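Local coordinates for uncharacterized protein (Bacteroides eggerthii DSM 20697, PDB 4ECO) that is of unknown function but is built largely of leucine-rich repeats and probably binds other proteins, at residues D99-L104 against K200-L205; I29-A34 against G81-L86; S94-D99 against A226-N231. All coordinates share one frame; numbering follows the deposited sequence.

From the N terminus, interaction 2 comes first: helix 27-41 is laid against the start of strand 83-87, closing a loop of 46 residues. That loop is complete before the other two open. The chain then passes strand 96-97, where 94-99 begins interaction 3, and the following 3-10 turn, 99-104, begins interaction 1. Interaction 1 closes first, at 200-205 in the neighbouring turn of the solenoid; interaction 3 closes later, at 226-231, and so encloses it, with D99 belonging to both. Q103 joins interactions 1 and 2 by probable hydrogen bonds to D31 and K30. Interaction 2 thus fastens helix 27-41 to the first hairpin, while interactions 1 and 3 join successive turns of the solenoid.

Interaction 1: residues D99-L104 against K200-L205; sequences DAIGQL and KAVMRL
R204 NH1 donates to the backbone carbonyl of G102, with 2.6 Å from NH1 to O and an N-H...O angle of 155°. This is the single hydrogen bond between two 3-10 turns of a leucine-rich repeat solenoid. Each turn follows a short strand (96-97 or 194-198) and leads toward the next one (109-111 or 210-214), so neighbouring coils are stacked here. The carbonyl oxygen lies in the guanidinium plane, at its edge, while NH1 sits well above the plane of the carbonyl. CG of R204 stands opposite the backbone N (chi1 -159°), and the chain runs extended from CG to NE, laying CD along the same oxygen on the way to the bond. At NE the arginine also forms a salt bridge with E241. With an alanine in place of R204, G102 O would probably be left without this donor and E241 without its charged mate.

Lacking a side chain, G102 lets the two backbones come close, its CA lying 4.8 Å from CA of A201. Beside it the contact turns apolar. I101 sends its CG2 methyl to A201 CB at 3.7 Å, and the same A201 CB rests against D99 O at 3.5 Å. The other branch of I101, through CG1, faces L205 CD1 at 4.3 Å. I101 also touches I38 of helix 27-41. L205 fills the end of the interface: its CD2 methyl comes to I101 O at 3.4 Å.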
loop_
_atom_site.group_PDB
_atom_site.type_symbol
_atom_site.label_atom_id
_atom_site.label_comp_id
_atom_site.label_asym_id
_atom_site.label_seq_id
_atom_site.Cartn_x
_atom_site.Cartn_y
_atom_site.Cartn_z
ATOM N N ASP A 99 -33.241 -13.873 12.305
ATOM C CA ASP A 99 -33.772 -14.342 11.028
ATOM C C ASP A 99 -34.638 -13.281 10.365
ATOM O O ASP A 99 -34.928 -13.397 9.173
ATOM C CB ASP A 99 -34.575 -15.645 11.234
ATOM C CG ASP A 99 -33.805 -16.706 11.997
ATOM O OD1 ASP A 99 -32.661 -17.023 11.594
ATOM O OD2 ASP A 99 -34.302 -17.155 13.034
ATOM N N ALA A 100 -35.018 -12.239 11.128
ATOM C CA ALA A 100 -35.818 -11.093 10.683
ATOM C C ALA A 100 -35.111 -10.315 9.538
ATOM O O ALA A 100 -35.781 -9.641 8.747
ATOM C CB ALA A 100 -36.090 -10.157 11.861
ATOM N N ILE A 101 -33.773 -10.461 9.430
ATOM C CA ILE A 101 -32.936 -9.804 8.431
ATOM C C ILE A 101 -33.437 -10.155 7.006
ATOM O O ILE A 101 -33.446 -9.267 6.147
ATOM C CB ILE A 101 -31.423 -10.144 8.649
ATOM C CG1 ILE A 101 -30.477 -9.285 7.792
ATOM C CG2 ILE A 101 -31.085 -11.624 8.554
ATOM C CD1 ILE A 101 -29.933 -8.083 8.506
ATOM N N GLY A 102 -33.931 -11.390 6.821
ATOM C CA GLY A 102 -34.452 -11.920 5.557
ATOM C C GLY A 102 -35.664 -11.209 4.976
ATOM O O GLY A 102 -35.987 -11.395 3.806
ATOM N N GLN A 103 -36.324 -10.368 5.778
ATOM C CA GLN A 103 -37.478 -9.562 5.382
ATOM C C GLN A 103 -37.053 -8.420 4.443
ATOM O O GLN A 103 -37.790 -8.078 3.506
ATOM C CB GLN A 103 -38.187 -9.001 6.649
ATOM C CG GLN A 103 -39.321 -7.998 6.412
ATOM C CD GLN A 103 -40.344 -8.417 5.384
ATOM O OE1 GLN A 103 -40.810 -9.568 5.333
ATOM N NE2 GLN A 103 -40.703 -7.472 4.539
ATOM N N LEU A 104 -35.870 -7.843 4.703
ATOM C CA LEU A 104 -35.303 -6.699 3.997
ATOM C C LEU A 104 -34.773 -7.125 2.649
ATOM O O LEU A 104 -33.572 -7.031 2.408
ATOM C CB LEU A 104 -34.167 -6.075 4.849
ATOM C CG LEU A 104 -34.448 -5.759 6.313
ATOM C CD1 LEU A 104 -33.272 -5.061 6.922
ATOM C CD2 LEU A 104 -35.672 -4.902 6.462
ATOM N N LYS A 200 -28.662 -17.370 8.752
ATOM C CA LYS A 200 -28.707 -18.029 7.459
ATOM C C LYS A 200 -29.523 -17.195 6.459
ATOM O O LYS A 200 -29.242 -17.220 5.260
ATOM C CB LYS A 200 -29.408 -19.381 7.713
ATOM C CG LYS A 200 -29.420 -20.403 6.598
ATOM C CD LYS A 200 -30.163 -21.643 7.062
ATOM C CE LYS A 200 -30.326 -22.650 5.949
ATOM N NZ LYS A 200 -30.985 -23.913 6.407
ATOM N N ALA A 201 -30.531 -16.444 6.986
ATOM C CA ALA A 201 -31.546 -15.625 6.300
ATOM C C ALA A 201 -30.982 -14.651 5.269
ATOM O O ALA A 201 -31.738 -14.260 4.388
ATOM C CB ALA A 201 -32.371 -14.843 7.313
ATOM N N VAL A 202 -29.673 -14.293 5.341
ATOM C CA VAL A 202 -28.981 -13.397 4.406
ATOM C C VAL A 202 -29.163 -13.933 2.921
ATOM O O VAL A 202 -29.268 -13.123 1.991
ATOM C CB VAL A 202 -27.495 -13.229 4.837
ATOM C CG1 VAL A 202 -26.683 -12.427 3.823
ATOM C CG2 VAL A 202 -27.418 -12.557 6.198
HETATM N N MSE A 203 -29.321 -15.278 2.741
HETATM C CA MSE A 203 -29.586 -15.955 1.449
HETATM C C MSE A 203 -30.898 -15.500 0.790
HETATM O O MSE A 203 -31.156 -15.843 -0.371
HETATM C CB MSE A 203 -29.689 -17.471 1.639
HETATM C CG MSE A 203 -28.464 -18.161 2.197
HETATM SE SE MSE A 203 -28.882 -20.066 2.274
HETATM C CE MSE A 203 -27.413 -20.691 3.394
ATOM N N ARG A 204 -31.778 -14.836 1.568
ATOM C CA ARG A 204 -33.043 -14.337 1.056
ATOM C C ARG A 204 -32.835 -12.989 0.363
ATOM O O ARG A 204 -33.601 -12.654 -0.547
ATOM C CB ARG A 204 -34.080 -14.225 2.176
ATOM C CG ARG A 204 -35.519 -14.206 1.662
ATOM C CD ARG A 204 -36.472 -14.514 2.783
ATOM N NE ARG A 204 -37.872 -14.535 2.365
ATOM C CZ ARG A 204 -38.687 -13.486 2.409
ATOM N NH1 ARG A 204 -38.250 -12.314 2.853
ATOM N NH2 ARG A 204 -39.949 -13.602 2.020
ATOM N N LEU A 205 -31.785 -12.239 0.754
ATOM C CA LEU A 205 -31.470 -10.908 0.209
ATOM C C LEU A 205 -30.775 -11.061 -1.143
ATOM O O LEU A 205 -29.580 -10.794 -1.283
ATOM C CB LEU A 205 -30.609 -10.098 1.208
ATOM C CG LEU A 205 -30.992 -10.203 2.698
ATOM C CD1 LEU A 205 -29.962 -9.554 3.573
ATOM C CD2 LEU A 205 -32.389 -9.672 2.973
#

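Interaction 2: residues I29-A34 against G81-L86; sequences IKDYLA and GRVTGL
D31 and R82 form a two-pronged salt bridge, in which the arginine uses its NE side. R82 NE reaches D31 OD2 at 3.0 Å in a nearly straight bond lying in the guanidinium plane, and R82 NH2 meets D31 OD1, also at 3.0 Å, on the lone pair that faces the other oxygen. The second bond is more bent and tilted, in keeping with planes 52° apart and side chains that cross at about a right angle. A bend in the arginine chain at chi3 (74°) brings NE round to the acid. The CA-CB bond of D31 points toward the strand, and with chi1 at -81° CG lies beside the backbone N, where both oxygens meet their donors.

OD2 takes a second bond, from the backbone: V83 N donates to it at 3.2 Å, coming from the opposite face of the carboxylate plane to R82 NE. A water adds a third grip, giving one hydrogen to D31 OD2 (2.7 Å) and the other to V83 O (2.6 Å). OD1 is also hydrogen-bonded by Q103 NE2. The acid is thus fixed in rotation, and these donors would probably favour its charged form.

One residue on, Y32 extends its ring beside the strand and makes a weak hydrogen bond from OH to G81 O, 2.8 Å away. V83 CG2 comes to the edge of this ring, 4.4 Å from CE1. G81, in the hairpin loop between strands 75-77 and 83-87, has a left-handed backbone conformation, which suits a glycine. Beyond it, T84 and G85 both face S76 in a classic beta bulge. A helix pinned through an acid to the outermost beta hairpin is consistent with the N-terminal cap of a leucine-rich repeat solenoid.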
loop_
_atom_site.group_PDB
_atom_site.type_symbol
_atom_site.label_atom_id
_atom_site.label_comp_id
_atom_site.label_asym_id
_atom_site.label_seq_id
_atom_site.Cartn_x
_atom_site.Cartn_y
_atom_site.Cartn_z
ATOM N N ILE A 29 -43.652 -1.524 5.948
ATOM C CA ILE A 29 -43.980 -1.621 7.373
ATOM C C ILE A 29 -43.342 -2.931 7.958
ATOM O O ILE A 29 -42.714 -2.889 9.026
ATOM C CB ILE A 29 -45.525 -1.553 7.571
ATOM C CG1 ILE A 29 -46.115 -0.176 7.134
ATOM C CG2 ILE A 29 -45.965 -1.948 8.993
ATOM C CD1 ILE A 29 -45.786 1.106 8.031
ATOM N N LYS A 30 -43.471 -4.069 7.234
ATOM C CA LYS A 30 -42.906 -5.360 7.651
ATOM C C LYS A 30 -41.368 -5.234 7.856
ATOM O O LYS A 30 -40.827 -5.816 8.814
ATOM C CB LYS A 30 -43.259 -6.461 6.633
ATOM C CG LYS A 30 -44.767 -6.820 6.625
ATOM C CD LYS A 30 -45.284 -7.555 5.363
ATOM C CE LYS A 30 -45.039 -9.059 5.315
ATOM N NZ LYS A 30 -43.767 -9.443 4.623
ATOM N N ASP A 31 -40.706 -4.396 7.000
ATOM C CA ASP A 31 -39.272 -4.092 7.035
ATOM C C ASP A 31 -38.870 -3.402 8.301
ATOM O O ASP A 31 -37.774 -3.623 8.806
ATOM C CB ASP A 31 -38.870 -3.173 5.858
ATOM C CG ASP A 31 -38.643 -3.826 4.503
ATOM O OD1 ASP A 31 -38.947 -5.046 4.362
ATOM O OD2 ASP A 31 -38.195 -3.115 3.575
ATOM N N TYR A 32 -39.730 -2.482 8.759
ATOM C CA TYR A 32 -39.519 -1.676 9.953
ATOM C C TYR A 32 -39.680 -2.539 11.213
ATOM O O TYR A 32 -38.947 -2.346 12.188
ATOM C CB TYR A 32 -40.483 -0.492 9.967
ATOM C CG TYR A 32 -40.364 0.497 8.817
ATOM C CD1 TYR A 32 -39.240 0.512 7.985
ATOM C CD2 TYR A 32 -41.340 1.463 8.606
ATOM C CE1 TYR A 32 -39.150 1.396 6.911
ATOM C CE2 TYR A 32 -41.236 2.386 7.564
ATOM C CZ TYR A 32 -40.139 2.351 6.724
ATOM O OH TYR A 32 -40.060 3.293 5.732
ATOM N N LEU A 33 -40.589 -3.525 11.182
ATOM C CA LEU A 33 -40.737 -4.444 12.306
ATOM C C LEU A 33 -39.490 -5.331 12.392
ATOM O O LEU A 33 -39.075 -5.696 13.505
ATOM C CB LEU A 33 -42.010 -5.278 12.182
ATOM C CG LEU A 33 -43.307 -4.493 12.043
ATOM C CD1 LEU A 33 -44.452 -5.400 11.676
ATOM C CD2 LEU A 33 -43.628 -3.700 13.298
ATOM N N ALA A 34 -38.862 -5.623 11.214
ATOM C CA ALA A 34 -37.602 -6.357 11.105
ATOM C C ALA A 34 -36.461 -5.500 11.670
ATOM O O ALA A 34 -35.697 -5.994 12.510
ATOM C CB ALA A 34 -37.325 -6.750 9.663
ATOM N N GLY A 81 -40.363 3.417 0.532
ATOM C CA GLY A 81 -40.035 3.301 1.950
ATOM C C GLY A 81 -39.421 1.977 2.355
ATOM O O GLY A 81 -39.401 1.650 3.549
ATOM N N ARG A 82 -38.915 1.194 1.377
ATOM C CA ARG A 82 -38.292 -0.085 1.693
ATOM C C ARG A 82 -36.809 0.133 1.940
ATOM O O ARG A 82 -36.205 1.023 1.330
ATOM C CB ARG A 82 -38.561 -1.151 0.627
ATOM C CG ARG A 82 -39.979 -1.683 0.809
ATOM C CD ARG A 82 -40.185 -3.068 0.264
ATOM N NE ARG A 82 -39.566 -4.099 1.093
ATOM C CZ ARG A 82 -39.653 -5.400 0.845
ATOM N NH1 ARG A 82 -40.331 -5.838 -0.207
ATOM N NH2 ARG A 82 -39.065 -6.274 1.647
ATOM N N VAL A 83 -36.243 -0.655 2.890
ATOM C CA VAL A 83 -34.847 -0.589 3.342
ATOM C C VAL A 83 -33.941 -1.083 2.225
ATOM O O VAL A 83 -34.085 -2.231 1.807
ATOM C CB VAL A 83 -34.607 -1.378 4.659
ATOM C CG1 VAL A 83 -33.140 -1.302 5.075
ATOM C CG2 VAL A 83 -35.507 -0.878 5.782
ATOM N N THR A 84 -33.016 -0.226 1.744
ATOM C CA THR A 84 -32.110 -0.598 0.659
ATOM C C THR A 84 -30.660 -0.667 1.164
ATOM O O THR A 84 -29.802 -1.242 0.488
ATOM C CB THR A 84 -32.249 0.355 -0.544
ATOM O OG1 THR A 84 -31.775 1.666 -0.229
ATOM C CG2 THR A 84 -33.663 0.404 -1.086
ATOM N N GLY A 85 -30.415 -0.163 2.369
ATOM C CA GLY A 85 -29.089 -0.179 2.975
ATOM C C GLY A 85 -29.155 -0.190 4.475
ATOM O O GLY A 85 -30.048 0.410 5.066
ATOM N N LEU A 86 -28.240 -0.897 5.100
ATOM C CA LEU A 86 -28.229 -1.034 6.554
ATOM C C LEU A 86 -26.794 -1.199 7.028
ATOM O O LEU A 86 -26.102 -2.152 6.635
ATOM C CB LEU A 86 -29.126 -2.229 6.985
ATOM C CG LEU A 86 -28.968 -2.842 8.381
ATOM C CD1 LEU A 86 -29.057 -1.809 9.453
ATOM C CD2 LEU A 86 -30.040 -3.874 8.642
HETATM O O HOH W 1 -35.987 -3.928 2.263
#

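Interaction 3: residues S94-D99 against A226-N231; sequences SGRVPD and AWENEN
D99 holds two successive backbone N-H groups of the opposite loop, one with each carboxylate oxygen. E228 N donates to D99 OD1 at 2.6 Å and N229 N to D99 OD2 at 3.0 Å, both on the lone pairs that face the other oxygen. S199 OG adds a bond at OD1 and S232 OG one at OD2, so this buried carboxylate is well satisfied and would probably stay ionised. Within the loop, N229 OD1 accepts from N231 N, an Asx turn just before helix 233-238.

The charged link is R96 with E228. R96 NE gives a nearly straight bond to E228 OE2 (2.7 Å, 173°), using the lone pair turned away from the other oxygen, while R96 NH2 reaches the main-chain E228 O at 2.6 Å, in the carbonyl plane. One guanidinium therefore grips side chain and backbone of the same residue. E228 makes this possible by folding back at chi2 (-80°), which turns its carboxylate to the arginine; the two planes are 67° apart. F197 adds a cation-pi contact to R96.

A water joins the two acids. It accepts from D99 N at 2.8 Å and donates to E228 OE1 at 2.7 Å, with a weak bond to D99 OD2 besides, and so stands where the two negative charges approach each other.

Van der Waals contacts fill in the rest. E228 CG lies over the chain at P98, 3.7 Å from its CA, and W227 presents its ring edge to D99, with CE3 3.6 Å from OD1. The sequence S94 to P98, passing through a short extra strand paired with 194-198, resembles the SGxIP element of plant-type leucine-rich repeats.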
loop_
_atom_site.group_PDB
_atom_site.type_symbol
_atom_site.label_atom_id
_atom_site.label_comp_id
_atom_site.label_asym_id
_atom_site.label_seq_id
_atom_site.Cartn_x
_atom_site.Cartn_y
_atom_site.Cartn_z
ATOM N N SER A 94 -24.326 -5.733 19.975
ATOM C CA SER A 94 -23.984 -6.893 20.781
ATOM C C SER A 94 -25.123 -7.860 20.782
ATOM O O SER A 94 -26.197 -7.539 21.309
ATOM C CB SER A 94 -23.650 -6.466 22.212
ATOM O OG SER A 94 -23.532 -7.573 23.093
ATOM N N GLY A 95 -24.883 -9.048 20.227
ATOM C CA GLY A 95 -25.894 -10.093 20.170
ATOM C C GLY A 95 -25.839 -10.947 18.930
ATOM O O GLY A 95 -24.779 -11.111 18.317
ATOM N N ARG A 96 -27.001 -11.490 18.558
ATOM C CA ARG A 96 -27.156 -12.403 17.424
ATOM C C ARG A 96 -28.049 -11.768 16.358
ATOM O O ARG A 96 -29.110 -11.258 16.706
ATOM C CB ARG A 96 -27.745 -13.738 17.923
ATOM C CG ARG A 96 -26.822 -14.495 18.902
ATOM C CD ARG A 96 -27.539 -15.568 19.721
ATOM N NE ARG A 96 -28.352 -16.470 18.897
ATOM C CZ ARG A 96 -27.941 -17.643 18.424
ATOM N NH1 ARG A 96 -26.726 -18.093 18.712
ATOM N NH2 ARG A 96 -28.748 -18.381 17.671
ATOM N N VAL A 97 -27.605 -11.744 15.078
ATOM C CA VAL A 97 -28.374 -11.150 13.966
ATOM C C VAL A 97 -29.536 -12.098 13.698
ATOM O O VAL A 97 -29.300 -13.268 13.389
ATOM C CB VAL A 97 -27.499 -10.847 12.726
ATOM C CG1 VAL A 97 -28.332 -10.256 11.600
ATOM C CG2 VAL A 97 -26.358 -9.897 13.094
ATOM N N PRO A 98 -30.787 -11.646 13.969
ATOM C CA PRO A 98 -31.935 -12.566 13.886
ATOM C C PRO A 98 -32.366 -12.863 12.461
ATOM O O PRO A 98 -31.954 -12.176 11.536
ATOM C CB PRO A 98 -33.035 -11.824 14.658
ATOM C CG PRO A 98 -32.715 -10.394 14.527
ATOM C CD PRO A 98 -31.218 -10.278 14.365
ATOM N N ASP A 99 -33.241 -13.873 12.305
ATOM C CA ASP A 99 -33.772 -14.342 11.028
ATOM C C ASP A 99 -34.638 -13.281 10.365
ATOM O O ASP A 99 -34.928 -13.397 9.173
ATOM C CB ASP A 99 -34.575 -15.645 11.234
ATOM C CG ASP A 99 -33.805 -16.706 11.997
ATOM O OD1 ASP A 99 -32.661 -17.023 11.594
ATOM O OD2 ASP A 99 -34.302 -17.155 13.034
ATOM N N ALA A 226 -26.777 -21.332 9.972
ATOM C CA ALA A 226 -28.020 -21.762 10.593
ATOM C C ALA A 226 -28.970 -20.613 10.902
ATOM O O ALA A 226 -28.592 -19.436 10.856
ATOM C CB ALA A 226 -27.691 -22.493 11.892
ATOM N N TRP A 227 -30.217 -20.978 11.240
ATOM C CA TRP A 227 -31.201 -20.006 11.673
ATOM C C TRP A 227 -30.792 -19.489 13.038
ATOM O O TRP A 227 -30.201 -20.237 13.825
ATOM C CB TRP A 227 -32.601 -20.611 11.715
ATOM C CG TRP A 227 -33.073 -21.234 10.438
ATOM C CD1 TRP A 227 -33.384 -22.549 10.232
ATOM C CD2 TRP A 227 -33.356 -20.558 9.206
ATOM N NE1 TRP A 227 -33.858 -22.734 8.954
ATOM C CE2 TRP A 227 -33.826 -21.530 8.292
ATOM C CE3 TRP A 227 -33.259 -19.220 8.782
ATOM C CZ2 TRP A 227 -34.180 -21.209 6.978
ATOM C CZ3 TRP A 227 -33.627 -18.907 7.483
ATOM C CH2 TRP A 227 -34.063 -19.899 6.593
ATOM N N GLU A 228 -31.054 -18.210 13.309
ATOM C CA GLU A 228 -30.732 -17.627 14.604
ATOM C C GLU A 228 -31.613 -18.316 15.624
ATOM O O GLU A 228 -31.142 -18.731 16.678
ATOM C CB GLU A 228 -30.917 -16.108 14.563
ATOM C CG GLU A 228 -30.421 -15.390 15.799
ATOM C CD GLU A 228 -31.350 -15.418 16.996
ATOM O OE1 GLU A 228 -32.583 -15.246 16.823
ATOM O OE2 GLU A 228 -30.828 -15.598 18.119
ATOM N N ASN A 229 -32.880 -18.511 15.246
ATOM C CA ASN A 229 -33.904 -19.214 16.000
ATOM C C ASN A 229 -34.840 -19.889 14.985
ATOM O O ASN A 229 -35.672 -19.221 14.367
ATOM C CB ASN A 229 -34.633 -18.242 16.934
ATOM C CG ASN A 229 -35.923 -18.747 17.536
ATOM O OD1 ASN A 229 -36.128 -19.950 17.762
ATOM N ND2 ASN A 229 -36.822 -17.811 17.824
ATOM N N GLU A 230 -34.696 -21.213 14.814
ATOM C CA GLU A 230 -35.487 -21.997 13.864
ATOM C C GLU A 230 -37.010 -21.983 14.165
ATOM O O GLU A 230 -37.786 -22.350 13.280
ATOM C CB GLU A 230 -34.997 -23.450 13.795
ATOM C CG GLU A 230 -35.067 -24.216 15.103
ATOM C CD GLU A 230 -34.813 -25.703 14.970
ATOM O OE1 GLU A 230 -35.133 -26.279 13.901
ATOM O OE2 GLU A 230 -34.336 -26.303 15.962
ATOM N N ASN A 231 -37.432 -21.527 15.373
ATOM C CA ASN A 231 -38.849 -21.474 15.753
ATOM C C ASN A 231 -39.470 -20.063 15.584
ATOM O O ASN A 231 -40.612 -19.848 16.014
ATOM C CB ASN A 231 -39.038 -21.957 17.186
ATOM C CG ASN A 231 -38.786 -23.438 17.342
ATOM O OD1 ASN A 231 -39.246 -24.282 16.547
ATOM N ND2 ASN A 231 -38.036 -23.779 18.376
HETATM O O HOH W 2 -34.209 -14.997 14.715
#